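Local atomic coordinates of 336aa long hypothetical dTDP-glucose 4,6-dehydratase (Pyrococcus horikoshii, PDB entry 2HUN), a protein that binds NAD and probably works as a dTDP-glucose 4,6-dehydratase, an NAD-dependent lyase acting on a nucleotide-linked sugar. Residues S17-I20 / R21-E25; A226-L229 / V230-G234; K70-V73 / R74-D77; D216-V220 / E221-R225; E315-W318 / K319-D323. One frame throughout, in Å; residues are numbered along the deposited sequence.

From the N terminus, interaction 1 (17-25) comes first, on helix 14-26 of the opening beta-alpha-beta unit. Interaction 3 (70-77) follows where helix 66-74 runs into strand 78-81. Interaction 4 (216-225) turns strand 215-219 into helix 220-233, and interaction 2 (226-234) carries that helix on to its end. Interaction 5 (315-323), far along the chain, comprises the short helix 315-318 and the loop that follows. Each is a local turn closing over three to five residues, so none nests or crosses; all stand in series. Interactions 2 and 4 adjoin, and both pack against interaction 1, laying helix 220-233 on helix 14-26. Interactions 3 and 5 stand apart, their nearest atoms about 22 Å from each other.

Interaction 1. Residues S17-I20 / R21-E25; sequences SNFI and RYILE
F19 and I23 stand side by side one turn apart on helix 14-26, which follows the glycine-rich turn in the first beta-alpha-beta unit of the Rossmann fold. Their side chains point the same way, and I23 CG1 sits over one face of the F19 ring, displaced toward its rim. This CH-pi contact puts I23 CG1 3.7 Å from the ring centroid, 21° off the normal. With F19 CG anti to the backbone N (chi1 -178°), the ring swings along the helix to lie under that branch. The same ring reaches V8 of strand 5-9 and I227 of helix 220-233, so an alanine here would probably leave a gap between sheet and helix and rob I23 CG1 of its aromatic face. I20 and L24 repeat the side-by-side arrangement more loosely, I20 CG2 lying 3.9 Å from L24 CD1, and both lean on V32 of strand 31-36. S17 faces the turn, its OG bonded to the carbonyls of G11 and G13. R21 turns outward to a salt bridge with D49. Beneath the F19-I23 contact the helix bond is short and nearly straight: I23 N gives its hydrogen to F19 O at 2.8 Å, the N-H...O angle being 173°.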
# COMPACT_ATOMS: atom_id res chain seq x y z
N SER A 17 -4.33 -24.91 -2.01
CA SER A 17 -4.69 -26.31 -2.21
C SER A 17 -5.99 -26.65 -1.52
O SER A 17 -6.85 -27.32 -2.09
CB SER A 17 -3.58 -27.22 -1.67
OG SER A 17 -2.45 -27.18 -2.52
N ASN A 18 -6.15 -26.20 -0.28
CA ASN A 18 -7.39 -26.45 0.44
C ASN A 18 -8.57 -25.84 -0.32
O ASN A 18 -9.64 -26.45 -0.41
CB ASN A 18 -7.30 -25.86 1.85
CG ASN A 18 -6.67 -26.81 2.85
OD1 ASN A 18 -7.28 -27.80 3.25
ND2 ASN A 18 -5.45 -26.52 3.25
N PHE A 19 -8.37 -24.64 -0.86
CA PHE A 19 -9.42 -23.96 -1.61
C PHE A 19 -9.82 -24.77 -2.84
O PHE A 19 -11.00 -25.07 -3.06
CB PHE A 19 -8.95 -22.57 -2.06
CG PHE A 19 -10.00 -21.78 -2.79
CD1 PHE A 19 -11.08 -21.21 -2.11
CD2 PHE A 19 -9.92 -21.61 -4.17
CE1 PHE A 19 -12.06 -20.50 -2.79
CE2 PHE A 19 -10.90 -20.90 -4.87
CZ PHE A 19 -11.97 -20.35 -4.17
N ILE A 20 -8.82 -25.14 -3.65
CA ILE A 20 -9.07 -25.91 -4.86
C ILE A 20 -9.81 -27.23 -4.60
O ILE A 20 -10.77 -27.54 -5.30
CB ILE A 20 -7.74 -26.19 -5.61
CG1 ILE A 20 -7.17 -24.87 -6.13
CG2 ILE A 20 -7.98 -27.20 -6.74
CD1 ILE A 20 -5.82 -24.98 -6.84
N ARG A 21 -9.37 -28.00 -3.61
CA ARG A 21 -10.03 -29.27 -3.30
C ARG A 21 -11.49 -29.00 -2.92
O ARG A 21 -12.41 -29.68 -3.38
CB ARG A 21 -9.30 -29.98 -2.16
CG ARG A 21 -9.77 -31.42 -1.93
CD ARG A 21 -8.86 -32.15 -0.94
NE ARG A 21 -7.45 -32.15 -1.36
CZ ARG A 21 -6.91 -33.05 -2.18
NH1 ARG A 21 -7.65 -34.03 -2.68
NH2 ARG A 21 -5.63 -32.97 -2.51
N TYR A 22 -11.69 -28.01 -2.05
CA TYR A 22 -13.03 -27.64 -1.60
C TYR A 22 -13.91 -27.23 -2.79
O TYR A 22 -15.01 -27.75 -2.98
CB TYR A 22 -12.93 -26.48 -0.62
CG TYR A 22 -14.26 -25.94 -0.16
CD1 TYR A 22 -14.92 -26.48 0.94
CD2 TYR A 22 -14.86 -24.87 -0.83
CE1 TYR A 22 -16.15 -25.97 1.37
CE2 TYR A 22 -16.09 -24.35 -0.41
CZ TYR A 22 -16.72 -24.91 0.69
OH TYR A 22 -17.93 -24.41 1.10
N ILE A 23 -13.41 -26.30 -3.59
CA ILE A 23 -14.15 -25.81 -4.75
C ILE A 23 -14.58 -26.91 -5.73
O ILE A 23 -15.74 -26.97 -6.12
CB ILE A 23 -13.33 -24.73 -5.50
CG1 ILE A 23 -13.57 -23.37 -4.83
CG2 ILE A 23 -13.69 -24.71 -6.98
CD1 ILE A 23 -15.04 -23.03 -4.60
N LEU A 24 -13.64 -27.77 -6.12
CA LEU A 24 -13.97 -28.84 -7.06
C LEU A 24 -14.91 -29.86 -6.44
O LEU A 24 -15.70 -30.50 -7.14
CB LEU A 24 -12.69 -29.54 -7.54
CG LEU A 24 -11.78 -28.68 -8.41
CD1 LEU A 24 -10.50 -29.44 -8.76
CD2 LEU A 24 -12.52 -28.28 -9.68
N GLU A 25 -14.85 -30.00 -5.13
CA GLU A 25 -15.72 -30.95 -4.44
C GLU A 25 -17.14 -30.43 -4.33
O GLU A 25 -18.10 -31.18 -4.52
CB GLU A 25 -15.16 -31.25 -3.06
CG GLU A 25 -15.86 -32.38 -2.34
CD GLU A 25 -15.07 -32.87 -1.14
OE1 GLU A 25 -13.87 -33.19 -1.32
OE2 GLU A 25 -15.65 -32.95 -0.04

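Interaction 2. Residues A226-L229 / V230-G234; sequences AIEL and VLLKG
V230 packs closely on the turn before it: its CG2 lies 3.3 Å from A226 O, the same oxygen that accepts the V230 N-H. Setting CG1 anti to the backbone N (chi1 170°) is what lays CG2 beside that nitrogen, against the preceding turn. The helix bonds on this buried side are short, V230 N to A226 O and L231 N to I227 O both being 2.8 Å. The outward side is looser. L232 slants across E228, where L232 CD1 comes no nearer than 4.2 Å to E228 CG. Farther round, the extended K233 chain passes L229, whose CD1 touches K233 CD at 3.8 Å. K233 NZ is also near that methyl, at 3.6 Å from L229 CD1, a contact of a charged end with a hydrocarbon branch and not a polar pairing. The carboxylate of E228 is held away from the contact, OE2 by H27 NE2 and OE1 by Y22 OH of helix 14-26. G234 is the first residue to leave helical angles, yet its N still bonds V230 O at 2.7 Å. R121 binds the carbonyls of V230 and L231 as the helix ends. V230 packs against Y240 of strand 239-242, S174 and T176 of strand 172-182, and I288 and L292 of helix 286-292, while I227 faces the NAD side near L82.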
# COMPACT_ATOMS: atom_id res chain seq x y z
N ALA A 226 -15.29 -18.65 3.52
CA ALA A 226 -15.42 -17.20 3.48
C ALA A 226 -15.02 -16.67 2.10
O ALA A 226 -15.72 -15.84 1.52
CB ALA A 226 -14.54 -16.56 4.56
N ILE A 227 -13.89 -17.15 1.57
CA ILE A 227 -13.44 -16.71 0.25
C ILE A 227 -14.52 -17.02 -0.80
O ILE A 227 -14.83 -16.18 -1.65
CB ILE A 227 -12.12 -17.41 -0.16
CG1 ILE A 227 -10.99 -16.96 0.78
CG2 ILE A 227 -11.78 -17.09 -1.62
CD1 ILE A 227 -9.62 -17.57 0.48
N GLU A 228 -15.08 -18.22 -0.72
CA GLU A 228 -16.13 -18.63 -1.66
C GLU A 228 -17.28 -17.63 -1.59
O GLU A 228 -17.77 -17.16 -2.62
CB GLU A 228 -16.65 -20.03 -1.30
CG GLU A 228 -17.92 -20.43 -2.08
CD GLU A 228 -18.43 -21.83 -1.73
OE1 GLU A 228 -18.49 -22.17 -0.53
OE2 GLU A 228 -18.78 -22.58 -2.66
N LEU A 229 -17.70 -17.32 -0.37
CA LEU A 229 -18.80 -16.40 -0.14
C LEU A 229 -18.49 -15.02 -0.71
O LEU A 229 -19.33 -14.41 -1.36
CB LEU A 229 -19.06 -16.30 1.37
CG LEU A 229 -20.47 -15.96 1.82
CD1 LEU A 229 -21.48 -16.88 1.14
CD2 LEU A 229 -20.56 -16.12 3.34
N VAL A 230 -17.28 -14.53 -0.47
CA VAL A 230 -16.85 -13.24 -0.97
C VAL A 230 -16.83 -13.27 -2.50
O VAL A 230 -17.22 -12.31 -3.15
CB VAL A 230 -15.43 -12.86 -0.44
CG1 VAL A 230 -14.90 -11.63 -1.17
CG2 VAL A 230 -15.50 -12.57 1.06
N LEU A 231 -16.37 -14.38 -3.07
CA LEU A 231 -16.31 -14.54 -4.52
C LEU A 231 -17.69 -14.41 -5.16
O LEU A 231 -17.88 -13.64 -6.09
CB LEU A 231 -15.73 -15.92 -4.88
CG LEU A 231 -15.73 -16.30 -6.36
CD1 LEU A 231 -14.73 -15.46 -7.12
CD2 LEU A 231 -15.41 -17.79 -6.51
N LEU A 232 -18.65 -15.16 -4.64
CA LEU A 232 -20.01 -15.16 -5.18
C LEU A 232 -20.93 -14.02 -4.73
O LEU A 232 -21.83 -13.64 -5.45
CB LEU A 232 -20.70 -16.49 -4.87
CG LEU A 232 -20.05 -17.80 -5.31
CD1 LEU A 232 -20.82 -18.97 -4.71
CD2 LEU A 232 -20.03 -17.89 -6.84
N LYS A 233 -20.71 -13.47 -3.54
CA LYS A 233 -21.59 -12.41 -3.05
C LYS A 233 -20.93 -11.11 -2.60
O LYS A 233 -21.63 -10.13 -2.32
CB LYS A 233 -22.44 -12.96 -1.90
CG LYS A 233 -23.24 -14.20 -2.27
CD LYS A 233 -23.86 -14.78 -1.02
CE LYS A 233 -24.43 -16.17 -1.22
NZ LYS A 233 -24.92 -16.72 0.08
N GLY A 234 -19.60 -11.09 -2.53
CA GLY A 234 -18.91 -9.88 -2.11
C GLY A 234 -19.07 -8.72 -3.07
O GLY A 234 -19.10 -8.90 -4.29

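Interaction 3. Residues K70-V73 / R74-D77; sequences KELV and RKVD
E71 and R74 lie side by side and pair through a salt bridge, R74 NH1 meeting E71 OE1 at 3.3 Å. The oxygen comes in at the edge of the guanidinium, close to its plane, and is met nearly along its C-O axis; carboxylate and guanidinium are turned 48° apart. A bend in the E71 chain (chi2 -78°) brings the acid back toward R74. The other oxygen, E71 OE2, takes K70 NZ at 3.6 Å, so one carboxylate joins K70 and R74 in a salt-bridge network. R74 NE has a further but long and weak ion pair with E116. Behind these charges the backbone bonds shift to three-residue steps: K75 N reaches L72 O at 3.2 Å, from above the carbonyl plane, and V76 N makes a weak 3.4 Å bond to V73 O. Inward, L72 and V73 rest on L7 of strand 5-9, L72 also on I35, and V73 on S112 and I113 of helix 96-116. D77 bonds K5 and R121 through its backbone, just before strand 78-81. This is the helix end of a beta-alpha-beta crossover of the Rossmann fold, in which helix 66-74 carries the chain from strand 56-60 past the first strands to strand 78-81.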
# COMPACT_ATOMS: atom_id res chain seq x y z
N LYS A 70 -1.90 -13.10 -18.84
CA LYS A 70 -3.00 -12.52 -19.61
C LYS A 70 -3.81 -13.60 -20.32
O LYS A 70 -5.04 -13.53 -20.39
CB LYS A 70 -2.47 -11.50 -20.63
CG LYS A 70 -1.78 -12.09 -21.86
CD LYS A 70 -1.17 -10.98 -22.71
CE LYS A 70 -0.57 -11.51 -24.01
NZ LYS A 70 -1.61 -11.97 -24.97
N GLU A 71 -3.12 -14.62 -20.83
CA GLU A 71 -3.79 -15.71 -21.55
C GLU A 71 -4.73 -16.48 -20.62
O GLU A 71 -5.81 -16.90 -21.03
CB GLU A 71 -2.74 -16.66 -22.13
CG GLU A 71 -1.65 -15.94 -22.91
CD GLU A 71 -2.08 -15.52 -24.30
OE1 GLU A 71 -3.26 -15.16 -24.50
OE2 GLU A 71 -1.22 -15.54 -25.21
N LEU A 72 -4.33 -16.64 -19.37
CA LEU A 72 -5.15 -17.36 -18.41
C LEU A 72 -6.35 -16.51 -17.97
O LEU A 72 -7.47 -17.00 -17.88
CB LEU A 72 -4.32 -17.78 -17.20
CG LEU A 72 -3.07 -18.63 -17.49
CD1 LEU A 72 -2.39 -18.99 -16.17
CD2 LEU A 72 -3.47 -19.89 -18.27
N VAL A 73 -6.09 -15.24 -17.68
CA VAL A 73 -7.16 -14.34 -17.25
C VAL A 73 -8.24 -14.20 -18.31
O VAL A 73 -9.43 -14.13 -17.99
CB VAL A 73 -6.60 -12.94 -16.89
CG1 VAL A 73 -7.72 -11.91 -16.84
CG2 VAL A 73 -5.91 -13.00 -15.53
N ARG A 74 -7.83 -14.20 -19.58
CA ARG A 74 -8.74 -14.08 -20.70
C ARG A 74 -9.83 -15.15 -20.73
O ARG A 74 -10.95 -14.89 -21.16
CB ARG A 74 -8.00 -14.20 -22.03
CG ARG A 74 -7.02 -13.10 -22.37
CD ARG A 74 -6.37 -13.45 -23.71
NE ARG A 74 -7.38 -13.60 -24.75
CZ ARG A 74 -7.29 -14.44 -25.78
NH1 ARG A 74 -6.23 -15.23 -25.91
NH2 ARG A 74 -8.26 -14.50 -26.67
N LYS A 75 -9.50 -16.35 -20.27
CA LYS A 75 -10.45 -17.46 -20.33
C LYS A 75 -11.20 -17.87 -19.07
O LYS A 75 -11.90 -18.88 -19.08
CB LYS A 75 -9.73 -18.69 -20.90
CG LYS A 75 -8.71 -19.30 -19.95
CD LYS A 75 -7.93 -20.44 -20.59
CE LYS A 75 -6.78 -19.93 -21.42
NZ LYS A 75 -5.80 -21.01 -21.69
N VAL A 76 -11.10 -17.12 -17.98
CA VAL A 76 -11.81 -17.51 -16.77
C VAL A 76 -12.94 -16.56 -16.38
O VAL A 76 -13.04 -15.45 -16.91
CB VAL A 76 -10.85 -17.65 -15.56
CG1 VAL A 76 -9.84 -18.76 -15.81
CG2 VAL A 76 -10.14 -16.33 -15.30
N ASP A 77 -13.80 -17.01 -15.47
CA ASP A 77 -14.92 -16.22 -14.98
C ASP A 77 -14.57 -15.56 -13.66
O ASP A 77 -15.17 -14.55 -13.28
CB ASP A 77 -16.15 -17.11 -14.77
CG ASP A 77 -16.56 -17.83 -16.02
OD1 ASP A 77 -16.95 -17.16 -16.99
OD2 ASP A 77 -16.48 -19.08 -16.03

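Interaction 4. Residues D216-V220 / E221-R225; sequences DWLYV and EDHVR
The Y219 ring is approached obliquely by E221, whose CB lies 3.4 Å from Y219 CE2, while the ring of Y298 meets it with planes at about 80°. The imidazole of H223 likewise has L218 CD2 set obliquely to it, though the methyl is closer to the stem, 3.7 Å from H223 CB. That CB faces segment 216-220, but with CG anti to the backbone N (chi1 178°) the H223 ring leads off to N181, an NAD-binding residue, which ND1 bonds. The other L218 methyl, CD1, touches D222 CB. Between strand 216-219 and helix 221-225, whose axes make 76°, Y219 is the N-cap residue: its O takes H223 N at 3.2 Å, in the carbonyl plane, and D222 N weakly. Two waters stitch the turn. One accepts from Y219 N and donates to D222 OD2; the second links Y219 OH with E221 OE1, 3.0 Å from that oxygen. D222 is further fixed by the backbone nitrogens of K297 and Y298. R225 grips E221 side-on, NH2 at 2.6 Å and NE at 2.9 Å from the single oxygen OE2, NE being met by the anti lone pair of OE2. Y298 OH binds that oxygen too. Held by R225 and Y298, E221 is likely to stay ionised; separately, acids in the first turn would probably suit the helix dipole.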
# COMPACT_ATOMS: atom_id res chain seq x y z
N ASP A 216 -5.31 -14.98 16.56
CA ASP A 216 -6.60 -15.55 16.23
C ASP A 216 -6.34 -16.75 15.33
O ASP A 216 -5.54 -16.67 14.40
CB ASP A 216 -7.47 -14.51 15.51
CG ASP A 216 -8.88 -15.00 15.25
OD1 ASP A 216 -9.61 -15.25 16.24
OD2 ASP A 216 -9.26 -15.14 14.07
N TRP A 217 -7.00 -17.86 15.62
CA TRP A 217 -6.82 -19.06 14.81
C TRP A 217 -8.08 -19.38 14.03
O TRP A 217 -9.17 -19.49 14.60
CB TRP A 217 -6.40 -20.24 15.70
CG TRP A 217 -5.06 -20.00 16.32
CD1 TRP A 217 -4.80 -19.47 17.55
CD2 TRP A 217 -3.78 -20.19 15.69
NE1 TRP A 217 -3.44 -19.30 17.72
CE2 TRP A 217 -2.80 -19.74 16.59
CE3 TRP A 217 -3.38 -20.69 14.44
CZ2 TRP A 217 -1.43 -19.77 16.29
CZ3 TRP A 217 -2.02 -20.72 14.14
CH2 TRP A 217 -1.06 -20.27 15.06
N LEU A 218 -7.92 -19.50 12.72
CA LEU A 218 -9.04 -19.78 11.83
C LEU A 218 -8.82 -21.09 11.06
O LEU A 218 -7.83 -21.22 10.34
CB LEU A 218 -9.18 -18.62 10.84
CG LEU A 218 -10.22 -18.68 9.71
CD1 LEU A 218 -11.61 -18.60 10.30
CD2 LEU A 218 -9.98 -17.53 8.75
N TYR A 219 -9.73 -22.05 11.22
CA TYR A 219 -9.60 -23.32 10.50
C TYR A 219 -9.60 -23.00 9.00
O TYR A 219 -10.46 -22.27 8.52
CB TYR A 219 -10.75 -24.26 10.84
CG TYR A 219 -10.56 -25.66 10.26
CD1 TYR A 219 -9.42 -26.40 10.55
CD2 TYR A 219 -11.50 -26.21 9.38
CE1 TYR A 219 -9.21 -27.66 9.98
CE2 TYR A 219 -11.31 -27.46 8.81
CZ TYR A 219 -10.15 -28.18 9.11
OH TYR A 219 -9.93 -29.40 8.52
N VAL A 220 -8.63 -23.53 8.27
CA VAL A 220 -8.51 -23.24 6.85
C VAL A 220 -9.79 -23.43 6.04
O VAL A 220 -10.10 -22.61 5.18
CB VAL A 220 -7.35 -24.05 6.20
CG1 VAL A 220 -7.69 -25.55 6.16
CG2 VAL A 220 -7.07 -23.52 4.80
N GLU A 221 -10.55 -24.50 6.30
CA GLU A 221 -11.78 -24.69 5.54
C GLU A 221 -12.75 -23.52 5.74
O GLU A 221 -13.48 -23.15 4.82
CB GLU A 221 -12.47 -26.01 5.92
CG GLU A 221 -13.57 -26.42 4.93
CD GLU A 221 -14.40 -27.59 5.42
OE1 GLU A 221 -13.81 -28.62 5.80
OE2 GLU A 221 -15.64 -27.49 5.43
N ASP A 222 -12.75 -22.95 6.95
CA ASP A 222 -13.62 -21.81 7.24
C ASP A 222 -13.16 -20.59 6.46
O ASP A 222 -13.97 -19.77 6.03
CB ASP A 222 -13.63 -21.50 8.74
CG ASP A 222 -14.72 -22.24 9.49
OD1 ASP A 222 -15.80 -22.46 8.90
OD2 ASP A 222 -14.50 -22.59 10.67
N HIS A 223 -11.85 -20.44 6.30
CA HIS A 223 -11.30 -19.33 5.54
C HIS A 223 -11.78 -19.56 4.10
O HIS A 223 -12.30 -18.65 3.45
CB HIS A 223 -9.77 -19.34 5.58
CG HIS A 223 -9.13 -18.24 4.77
ND1 HIS A 223 -7.84 -18.34 4.29
CD2 HIS A 223 -9.59 -17.03 4.37
CE1 HIS A 223 -7.54 -17.23 3.62
NE2 HIS A 223 -8.59 -16.43 3.66
N VAL A 224 -11.63 -20.79 3.63
CA VAL A 224 -12.04 -21.19 2.29
C VAL A 224 -13.52 -20.87 2.03
O VAL A 224 -13.87 -20.33 0.98
CB VAL A 224 -11.79 -22.70 2.05
CG1 VAL A 224 -12.60 -23.20 0.88
CG2 VAL A 224 -10.30 -22.94 1.78
N ARG A 225 -14.37 -21.19 3.00
CA ARG A 225 -15.80 -20.93 2.87
C ARG A 225 -16.06 -19.43 2.75
O ARG A 225 -16.92 -19.00 1.98
CB ARG A 225 -16.56 -21.52 4.06
CG ARG A 225 -16.68 -23.05 4.01
CD ARG A 225 -17.19 -23.65 5.32
NE ARG A 225 -17.24 -25.11 5.28
CZ ARG A 225 -18.19 -25.81 4.66
NH1 ARG A 225 -19.18 -25.20 4.03
NH2 ARG A 225 -18.14 -27.14 4.66
O HOH W 1 -12.49 -21.38 12.34
O HOH W 2 -10.94 -29.46 5.94

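Interaction 5. Residues E315-W318 / K319-D323; sequences EWWW and KPLVD
K319 runs obliquely past W318, with its CB above one face of the indole and K319 CD 4.2 Å from W318 CZ3. The same K319 CB has E315 CG alongside at 4.1 Å. P320 comes next and lays its ring against the preceding turn, CD 3.1 Å from W316 O. L321 turns back over W317: its CD1 sits above the six-membered ring, 3.9 Å from the centroid and 15° off the normal, a CH-pi contact. W317 is itself fixed by N46 OD1 at NE1 and by edge-to-face contacts with Y185 and W310. V322 then brings CG1 to the edge of the W318 indole, 3.8 Å from CE3. W318 holds CG between its own N and carbonyl carbon (chi1 55°), which folds the ring back over E315 CA, and its NE1 bonds Y311 O. A serine in its place would probably leave V322 CG1 and the K319 chain without their aromatic support and Y311 O without its NE1 donor. The last carbonyl of helix 315-318 collects the amides three and four residues on, L321 N at 2.9 Å from W318 O and V322 N weakly. P320 has no N-H to offer W316 O, so the regular bonding cannot continue through it.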
# COMPACT_ATOMS: atom_id res chain seq x y z
N GLU A 315 0.97 -39.16 7.39
CA GLU A 315 2.39 -39.08 7.68
C GLU A 315 3.17 -39.05 6.37
O GLU A 315 4.26 -38.50 6.30
CB GLU A 315 2.82 -40.29 8.53
CG GLU A 315 4.31 -40.31 8.86
CD GLU A 315 4.65 -41.27 10.00
OE1 GLU A 315 3.73 -41.73 10.70
OE2 GLU A 315 5.85 -41.54 10.19
N TRP A 316 2.58 -39.61 5.32
CA TRP A 316 3.23 -39.64 4.01
C TRP A 316 3.50 -38.22 3.50
O TRP A 316 4.51 -37.97 2.83
CB TRP A 316 2.35 -40.36 2.98
CG TRP A 316 1.13 -39.60 2.58
CD1 TRP A 316 -0.09 -39.60 3.20
CD2 TRP A 316 1.01 -38.70 1.47
NE1 TRP A 316 -0.96 -38.76 2.54
CE2 TRP A 316 -0.31 -38.19 1.48
CE3 TRP A 316 1.90 -38.27 0.48
CZ2 TRP A 316 -0.76 -37.27 0.52
CZ3 TRP A 316 1.45 -37.35 -0.47
CH2 TRP A 316 0.13 -36.87 -0.44
N TRP A 317 2.61 -37.29 3.84
CA TRP A 317 2.73 -35.91 3.40
C TRP A 317 3.75 -35.05 4.16
O TRP A 317 4.63 -34.45 3.54
CB TRP A 317 1.35 -35.22 3.45
CG TRP A 317 1.35 -33.82 2.87
CD1 TRP A 317 1.20 -33.47 1.56
CD2 TRP A 317 1.59 -32.61 3.59
NE1 TRP A 317 1.33 -32.11 1.41
CE2 TRP A 317 1.58 -31.56 2.64
CE3 TRP A 317 1.83 -32.30 4.93
CZ2 TRP A 317 1.79 -30.22 3.00
CZ3 TRP A 317 2.04 -30.98 5.29
CH2 TRP A 317 2.02 -29.95 4.33
N TRP A 318 3.65 -35.01 5.49
CA TRP A 318 4.56 -34.18 6.29
C TRP A 318 5.95 -34.74 6.56
O TRP A 318 6.91 -33.99 6.76
CB TRP A 318 3.92 -33.82 7.64
CG TRP A 318 3.45 -34.98 8.49
CD1 TRP A 318 2.17 -35.47 8.57
CD2 TRP A 318 4.22 -35.72 9.46
NE1 TRP A 318 2.09 -36.44 9.54
CE2 TRP A 318 3.33 -36.62 10.09
CE3 TRP A 318 5.56 -35.69 9.85
CZ2 TRP A 318 3.75 -37.49 11.10
CZ3 TRP A 318 5.98 -36.56 10.85
CH2 TRP A 318 5.08 -37.45 11.46
N LYS A 319 6.04 -36.06 6.60
CA LYS A 319 7.28 -36.76 6.86
C LYS A 319 8.45 -36.28 5.99
O LYS A 319 9.52 -35.97 6.50
CB LYS A 319 7.03 -38.25 6.66
CG LYS A 319 8.18 -39.12 7.07
CD LYS A 319 8.65 -38.73 8.45
CE LYS A 319 9.74 -39.68 8.88
NZ LYS A 319 10.73 -38.99 9.76
N PRO A 320 8.28 -36.21 4.66
CA PRO A 320 9.35 -35.75 3.78
C PRO A 320 9.74 -34.30 4.07
O PRO A 320 10.85 -33.86 3.76
CB PRO A 320 8.75 -35.88 2.38
CG PRO A 320 7.72 -36.95 2.55
CD PRO A 320 7.11 -36.64 3.88
N LEU A 321 8.83 -33.56 4.68
CA LEU A 321 9.06 -32.15 4.97
C LEU A 321 9.76 -31.83 6.29
O LEU A 321 10.37 -30.77 6.43
CB LEU A 321 7.74 -31.38 4.90
CG LEU A 321 6.97 -31.50 3.58
CD1 LEU A 321 5.67 -30.71 3.67
CD2 LEU A 321 7.84 -30.99 2.43
N VAL A 322 9.68 -32.73 7.27
CA VAL A 322 10.33 -32.48 8.55
C VAL A 322 11.84 -32.67 8.45
O VAL A 322 12.32 -33.52 7.69
CB VAL A 322 9.76 -33.39 9.66
CG1 VAL A 322 8.30 -33.01 9.93
CG2 VAL A 322 9.86 -34.85 9.26
N ASP A 323 12.59 -31.88 9.21
CA ASP A 323 14.07 -31.93 9.14
C ASP A 323 14.72 -32.55 10.40
O ASP A 323 14.87 -33.76 10.52
CB ASP A 323 14.65 -30.53 8.85
CG ASP A 323 13.96 -29.46 9.68
OD1 ASP A 323 13.40 -29.81 10.72
OD2 ASP A 323 14.06 -28.28 9.34